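Local coordinates for protein ACDH-11, isoform b (Caenorhabditis elegans, PDB 4Y9J) that belongs to the acyl-CoA dehydrogenase family and forms a four-chain assembly that carries flavin-adenine dinucleotide, at residues 538-543 against 555-560; 493-498 against 532-537. All blocks are in the same frame, centred on the assembly; numbering follows the deposited sequence.

Contact 1: residues 538-543 against 555-560; sequences ALLIDH and IEVAYR
Val557 and Ala558 of helix 552-563 meet Leu540 and Ile541 of helix 524-545, and the two helices run nearly antiparallel, 157° apart, with short-segment axes 8.6 Å from each other. Glu556, at the start of this walk, faces another way: its OE1 accepts a nearly straight hydrogen bond from Arg560 NE one turn on, through the anti lone pair and in the guanidinium plane, while OE2 pairs with Lys487. At Val557 the side chain meets that of Leu540 at about a right angle, methyl CG1 lying 4.0 Å from Leu540 CD2. The backbones come closest at Ala558, whose CA is 5.1 Å from Leu540 CA, consistent with its small side chain. Its CB rests 3.7 Å from Leu540 O and 3.9 Å from Leu540 CB, a small methyl seated on the backbone and root of the larger residue. The same methyl is flanked by Ile541, whose CG1 stands 4.2 Å from Ala558 CB. Arg560 ends the segment by reaching Asp583 of the second subunit in a salt bridge. Among its neighbours, the pair lies between helix 352-383, where Leu370 touches Leu540 and Arg366 touches Val557, and helices 466-478 and 486-512, which pack on Ile541.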
loop_
_atom_site.group_PDB
_atom_site.type_symbol
_atom_site.label_atom_id
_atom_site.label_comp_id
_atom_site.label_asym_id
_atom_site.label_seq_id
_atom_site.Cartn_x
_atom_site.Cartn_y
_atom_site.Cartn_z
ATOM N N ALA B 538 -13.658 -3.694 48.898
ATOM C CA ALA B 538 -14.909 -3.593 49.680
ATOM C C ALA B 538 -16.144 -3.977 48.832
ATOM O O ALA B 538 -17.086 -4.621 49.329
ATOM C CB ALA B 538 -15.068 -2.168 50.155
ATOM N N LEU B 539 -16.104 -3.590 47.563
ATOM C CA LEU B 539 -17.147 -3.937 46.591
ATOM C C LEU B 539 -17.176 -5.426 46.352
ATOM O O LEU B 539 -18.228 -6.028 46.394
ATOM C CB LEU B 539 -16.960 -3.186 45.293
ATOM C CG LEU B 539 -17.393 -1.727 45.334
ATOM C CD1 LEU B 539 -16.725 -1.009 44.219
ATOM C CD2 LEU B 539 -18.912 -1.587 45.245
ATOM N N LEU B 540 -16.005 -6.041 46.215
ATOM C CA LEU B 540 -15.921 -7.483 46.033
ATOM C C LEU B 540 -16.470 -8.240 47.232
ATOM O O LEU B 540 -17.087 -9.282 47.086
ATOM C CB LEU B 540 -14.446 -7.899 45.765
ATOM C CG LEU B 540 -13.947 -7.650 44.342
ATOM C CD1 LEU B 540 -12.464 -7.869 44.265
ATOM C CD2 LEU B 540 -14.656 -8.552 43.348
ATOM N N ILE B 541 -16.277 -7.681 48.418
ATOM C CA ILE B 541 -16.675 -8.325 49.646
ATOM C C ILE B 541 -18.190 -8.270 49.740
ATOM O O ILE B 541 -18.802 -9.266 50.117
ATOM C CB ILE B 541 -16.052 -7.670 50.897
ATOM C CG1 ILE B 541 -14.597 -8.079 51.034
ATOM C CG2 ILE B 541 -16.741 -8.125 52.182
ATOM C CD1 ILE B 541 -13.784 -7.120 51.877
ATOM N N ASP B 542 -18.739 -7.098 49.446
ATOM C CA ASP B 542 -20.165 -6.867 49.469
ATOM C C ASP B 542 -20.832 -7.785 48.447
ATOM O O ASP B 542 -21.809 -8.465 48.738
ATOM C CB ASP B 542 -20.423 -5.409 49.152
ATOM C CG ASP B 542 -21.863 -4.980 49.407
ATOM O OD1 ASP B 542 -22.395 -5.185 50.507
ATOM O OD2 ASP B 542 -22.438 -4.418 48.468
ATOM N N HIS B 543 -20.257 -7.872 47.274
ATOM C CA HIS B 543 -20.734 -8.800 46.267
ATOM C C HIS B 543 -20.721 -10.268 46.687
ATOM O O HIS B 543 -21.720 -10.969 46.492
ATOM C CB HIS B 543 -19.899 -8.623 45.029
ATOM C CG HIS B 543 -20.331 -9.457 43.868
ATOM N ND1 HIS B 543 -19.739 -10.662 43.550
ATOM C CD2 HIS B 543 -21.238 -9.217 42.899
ATOM C CE1 HIS B 543 -20.284 -11.137 42.443
ATOM N NE2 HIS B 543 -21.214 -10.289 42.048
ATOM N N ILE B 555 -16.425 -15.513 46.621
ATOM C CA ILE B 555 -15.717 -15.415 47.940
ATOM C C ILE B 555 -14.194 -15.504 47.767
ATOM O O ILE B 555 -13.429 -14.738 48.337
ATOM C CB ILE B 555 -16.174 -16.495 48.960
ATOM C CG1 ILE B 555 -17.611 -16.252 49.410
ATOM C CG2 ILE B 555 -15.300 -16.466 50.207
ATOM C CD1 ILE B 555 -18.315 -17.457 49.999
ATOM N N GLU B 556 -13.773 -16.455 46.964
ATOM C CA GLU B 556 -12.358 -16.680 46.750
ATOM C C GLU B 556 -11.688 -15.472 46.064
ATOM O O GLU B 556 -10.555 -15.108 46.377
ATOM C CB GLU B 556 -12.181 -17.915 45.896
ATOM C CG GLU B 556 -10.723 -18.307 45.781
ATOM C CD GLU B 556 -10.062 -18.657 47.132
ATOM O OE1 GLU B 556 -8.782 -18.605 47.204
ATOM O OE2 GLU B 556 -10.819 -19.026 48.088
ATOM N N VAL B 557 -12.414 -14.845 45.148
ATOM C CA VAL B 557 -11.923 -13.646 44.459
ATOM C C VAL B 557 -11.782 -12.468 45.448
ATOM O O VAL B 557 -10.785 -11.750 45.429
ATOM C CB VAL B 557 -12.870 -13.257 43.318
ATOM C CG1 VAL B 557 -12.545 -11.878 42.819
ATOM C CG2 VAL B 557 -12.753 -14.225 42.163
ATOM N N ALA B 558 -12.764 -12.289 46.353
ATOM C CA ALA B 558 -12.673 -11.198 47.314
ATOM C C ALA B 558 -11.496 -11.412 48.235
ATOM O O ALA B 558 -10.796 -10.436 48.574
ATOM C CB ALA B 558 -13.942 -11.028 48.098
ATOM N N TYR B 559 -11.306 -12.664 48.679
ATOM C CA TYR B 559 -10.198 -12.988 49.526
ATOM C C TYR B 559 -8.846 -12.718 48.850
ATOM O O TYR B 559 -7.966 -12.061 49.433
ATOM C CB TYR B 559 -10.295 -14.447 50.028
ATOM C CG TYR B 559 -9.045 -14.861 50.698
ATOM C CD1 TYR B 559 -8.817 -14.516 52.001
ATOM C CD2 TYR B 559 -8.013 -15.486 49.994
ATOM C CE1 TYR B 559 -7.668 -14.837 52.644
ATOM C CE2 TYR B 559 -6.831 -15.814 50.650
ATOM C CZ TYR B 559 -6.684 -15.484 51.992
ATOM O OH TYR B 559 -5.534 -15.765 52.725
ATOM N N ARG B 560 -8.687 -13.210 47.628
ATOM C CA ARG B 560 -7.412 -13.002 46.881
ATOM C C ARG B 560 -7.137 -11.544 46.571
ATOM O O ARG B 560 -6.011 -11.057 46.715
ATOM C CB ARG B 560 -7.397 -13.837 45.623
ATOM C CG ARG B 560 -7.468 -15.318 45.927
ATOM C CD ARG B 560 -7.300 -16.096 44.660
ATOM N NE ARG B 560 -7.477 -17.533 44.825
ATOM C CZ ARG B 560 -7.199 -18.432 43.885
ATOM N NH1 ARG B 560 -6.665 -18.046 42.771
ATOM N NH2 ARG B 560 -7.403 -19.726 44.084
#

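Contact 2: residues 493-498 against 532-537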
loop_
_atom_site.group_PDB
_atom_site.type_symbol
_atom_site.label_atom_id
_atom_site.label_comp_id
_atom_site.label_asym_id
_atom_site.label_seq_id
_atom_site.Cartn_x
_atom_site.Cartn_y
_atom_site.Cartn_z
ATOM N N GLU B 493 -10.857 -7.225 57.378
ATOM C CA GLU B 493 -9.847 -6.637 58.263
ATOM C C GLU B 493 -8.699 -6.053 57.437
ATOM O O GLU B 493 -8.086 -5.064 57.828
ATOM C CB GLU B 493 -9.300 -7.652 59.268
ATOM C CG GLU B 493 -10.372 -8.088 60.252
ATOM C CD GLU B 493 -10.033 -9.335 61.045
ATOM O OE1 GLU B 493 -8.988 -9.954 60.815
ATOM O OE2 GLU B 493 -10.824 -9.701 61.916
ATOM N N ALA B 494 -8.423 -6.648 56.287
ATOM C CA ALA B 494 -7.395 -6.092 55.361
ATOM C C ALA B 494 -7.783 -4.687 54.813
ATOM O O ALA B 494 -6.992 -3.727 54.836
ATOM C CB ALA B 494 -7.153 -7.066 54.246
ATOM N N VAL B 495 -9.027 -4.556 54.385
ATOM C CA VAL B 495 -9.521 -3.296 53.874
ATOM C C VAL B 495 -9.534 -2.214 54.991
ATOM O O VAL B 495 -9.061 -1.086 54.800
ATOM C CB VAL B 495 -10.924 -3.503 53.286
ATOM C CG1 VAL B 495 -11.518 -2.164 52.911
ATOM C CG2 VAL B 495 -10.893 -4.395 52.071
ATOM N N GLU B 496 -10.048 -2.561 56.172
ATOM C CA GLU B 496 -10.045 -1.600 57.315
ATOM C C GLU B 496 -8.676 -1.063 57.700
ATOM O O GLU B 496 -8.488 0.140 58.035
ATOM C CB GLU B 496 -10.726 -2.182 58.544
ATOM C CG GLU B 496 -12.230 -2.129 58.384
ATOM C CD GLU B 496 -12.963 -2.890 59.442
ATOM O OE1 GLU B 496 -12.312 -3.658 60.216
ATOM O OE2 GLU B 496 -14.189 -2.683 59.515
ATOM N N SER B 497 -7.742 -1.991 57.681
ATOM C CA SER B 497 -6.331 -1.692 57.995
ATOM C C SER B 497 -5.713 -0.749 56.958
ATOM O O SER B 497 -5.028 0.219 57.309
ATOM C CB SER B 497 -5.518 -2.972 58.004
ATOM O OG SER B 497 -4.213 -2.683 58.434
ATOM N N ALA B 498 -5.992 -1.030 55.697
ATOM C CA ALA B 498 -5.460 -0.209 54.617
ATOM C C ALA B 498 -6.107 1.164 54.646
ATOM O O ALA B 498 -5.440 2.176 54.464
ATOM C CB ALA B 498 -5.666 -0.884 53.278
ATOM N N ALA B 532 -8.257 3.000 44.775
ATOM C CA ALA B 532 -8.859 2.070 43.846
ATOM C C ALA B 532 -8.965 0.708 44.479
ATOM O O ALA B 532 -9.986 0.093 44.429
ATOM C CB ALA B 532 -8.054 1.988 42.558
ATOM N N ARG B 533 -7.897 0.235 45.123
ATOM C CA ARG B 533 -7.886 -1.126 45.647
ATOM C C ARG B 533 -8.777 -1.293 46.878
ATOM O O ARG B 533 -9.364 -2.349 47.063
ATOM C CB ARG B 533 -6.472 -1.540 45.972
ATOM C CG ARG B 533 -5.619 -1.634 44.714
ATOM C CD ARG B 533 -4.169 -2.012 44.928
ATOM N NE ARG B 533 -3.424 -1.024 45.736
ATOM C CZ ARG B 533 -2.228 -0.462 45.468
ATOM N NH1 ARG B 533 -1.541 -0.789 44.321
ATOM N NH2 ARG B 533 -1.722 0.422 46.399
ATOM N N ILE B 534 -8.788 -0.299 47.759
ATOM C CA ILE B 534 -9.653 -0.309 48.931
ATOM C C ILE B 534 -11.110 -0.376 48.482
ATOM O O ILE B 534 -11.912 -1.173 49.006
ATOM C CB ILE B 534 -9.395 0.928 49.845
ATOM C CG1 ILE B 534 -8.026 0.737 50.543
ATOM C CG2 ILE B 534 -10.515 1.103 50.906
ATOM C CD1 ILE B 534 -7.533 1.937 51.316
ATOM N N TYR B 535 -11.451 0.510 47.566
ATOM C CA TYR B 535 -12.836 0.636 47.111
ATOM C C TYR B 535 -13.234 -0.665 46.413
ATOM O O TYR B 535 -14.316 -1.225 46.691
ATOM C CB TYR B 535 -12.952 1.857 46.181
ATOM C CG TYR B 535 -14.291 2.548 46.152
ATOM C CD1 TYR B 535 -15.478 1.868 46.414
ATOM C CD2 TYR B 535 -14.369 3.906 45.774
ATOM C CE1 TYR B 535 -16.724 2.553 46.385
ATOM C CE2 TYR B 535 -15.585 4.589 45.722
ATOM C CZ TYR B 535 -16.748 3.917 45.967
ATOM O OH TYR B 535 -17.914 4.606 45.859
ATOM N N SER B 536 -12.345 -1.185 45.565
ATOM C CA SER B 536 -12.641 -2.383 44.759
ATOM C C SER B 536 -12.782 -3.606 45.695
ATOM O O SER B 536 -13.696 -4.455 45.541
ATOM C CB SER B 536 -11.578 -2.638 43.684
ATOM O OG SER B 536 -11.576 -1.620 42.694
ATOM N N GLY B 537 -11.909 -3.694 46.693
ATOM C CA GLY B 537 -11.983 -4.797 47.615
ATOM C C GLY B 537 -13.282 -4.853 48.384
ATOM O O GLY B 537 -13.890 -5.933 48.618
#
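Ile534 of helix 524-545 lies against both Val495 and Ala498 of helix 486-512, residues one turn apart, and its two branches divide the work. Methyl CG2 meets Val495 CG1 at 4.0 Å. The longer arm carries CD1 to 3.7 Å from Ala498 C and 3.9 Å from Ala498 CB, so that a methyl lies against backbone as well as side chain. This division follows from the first torsion of Ile534: with chi1 at -72°, CG1 is opposite the carbonyl carbon and CG2 opposite the backbone nitrogen, which sends one branch to each partner. The other methyl of Val495, CG2, approaches the backbone of Gly537, 4.4 Å from Gly537 C, where the partner helix presents no side chain.

Further out, Val474 and Phe470 of helix 466-478 pack on Val495 and Ile534 respectively, while Leu567 touches both Val495 and Ala498. Within helix 524-545, Ser536 OG donates a hydrogen bond to Ala532 O (2.9 Å) from above the carbonyl plane, giving the buried hydroxyl a partner in its own helix; a weak second one links it to Gly367 O. Ala532 O also accepts the Ser536 backbone N-H, from the opposite face. Tyr535 OH is hydrogen-bonded to Glu374 of helix 352-383.

With short-segment axes 9.8 Å apart and directions 149° apart, these near-antiparallel helices belong to the helical bundle of the acyl-CoA dehydrogenase 11 C-terminal domain-like region, formed here by helices 466-478, 486-512, 524-545 and 552-563.

Helix 524-545 is the shared element: contact 2 uses its earlier turns against helix 486-512, and contact 1 its later turns against helix 552-563. Both interfaces are buried, near-antiparallel and apolar, with centres about 10 Å apart, and they join directly where Ile541 CD1 of contact 1 lies 4.0 Å from Val495 CG2 of contact 2. Their surroundings differ. The second segment of contact 1 reaches a neighbouring subunit and has charged residues beside its apolar seam, whereas no other chain touches contact 2, whose first helix turns exposed Glu493, Glu496 and Ser497 outward. The segment axes are closer in contact 1, where the Ala558 methyl sits on the Leu540 backbone; in contact 2 Ile534 fills the wider spacing.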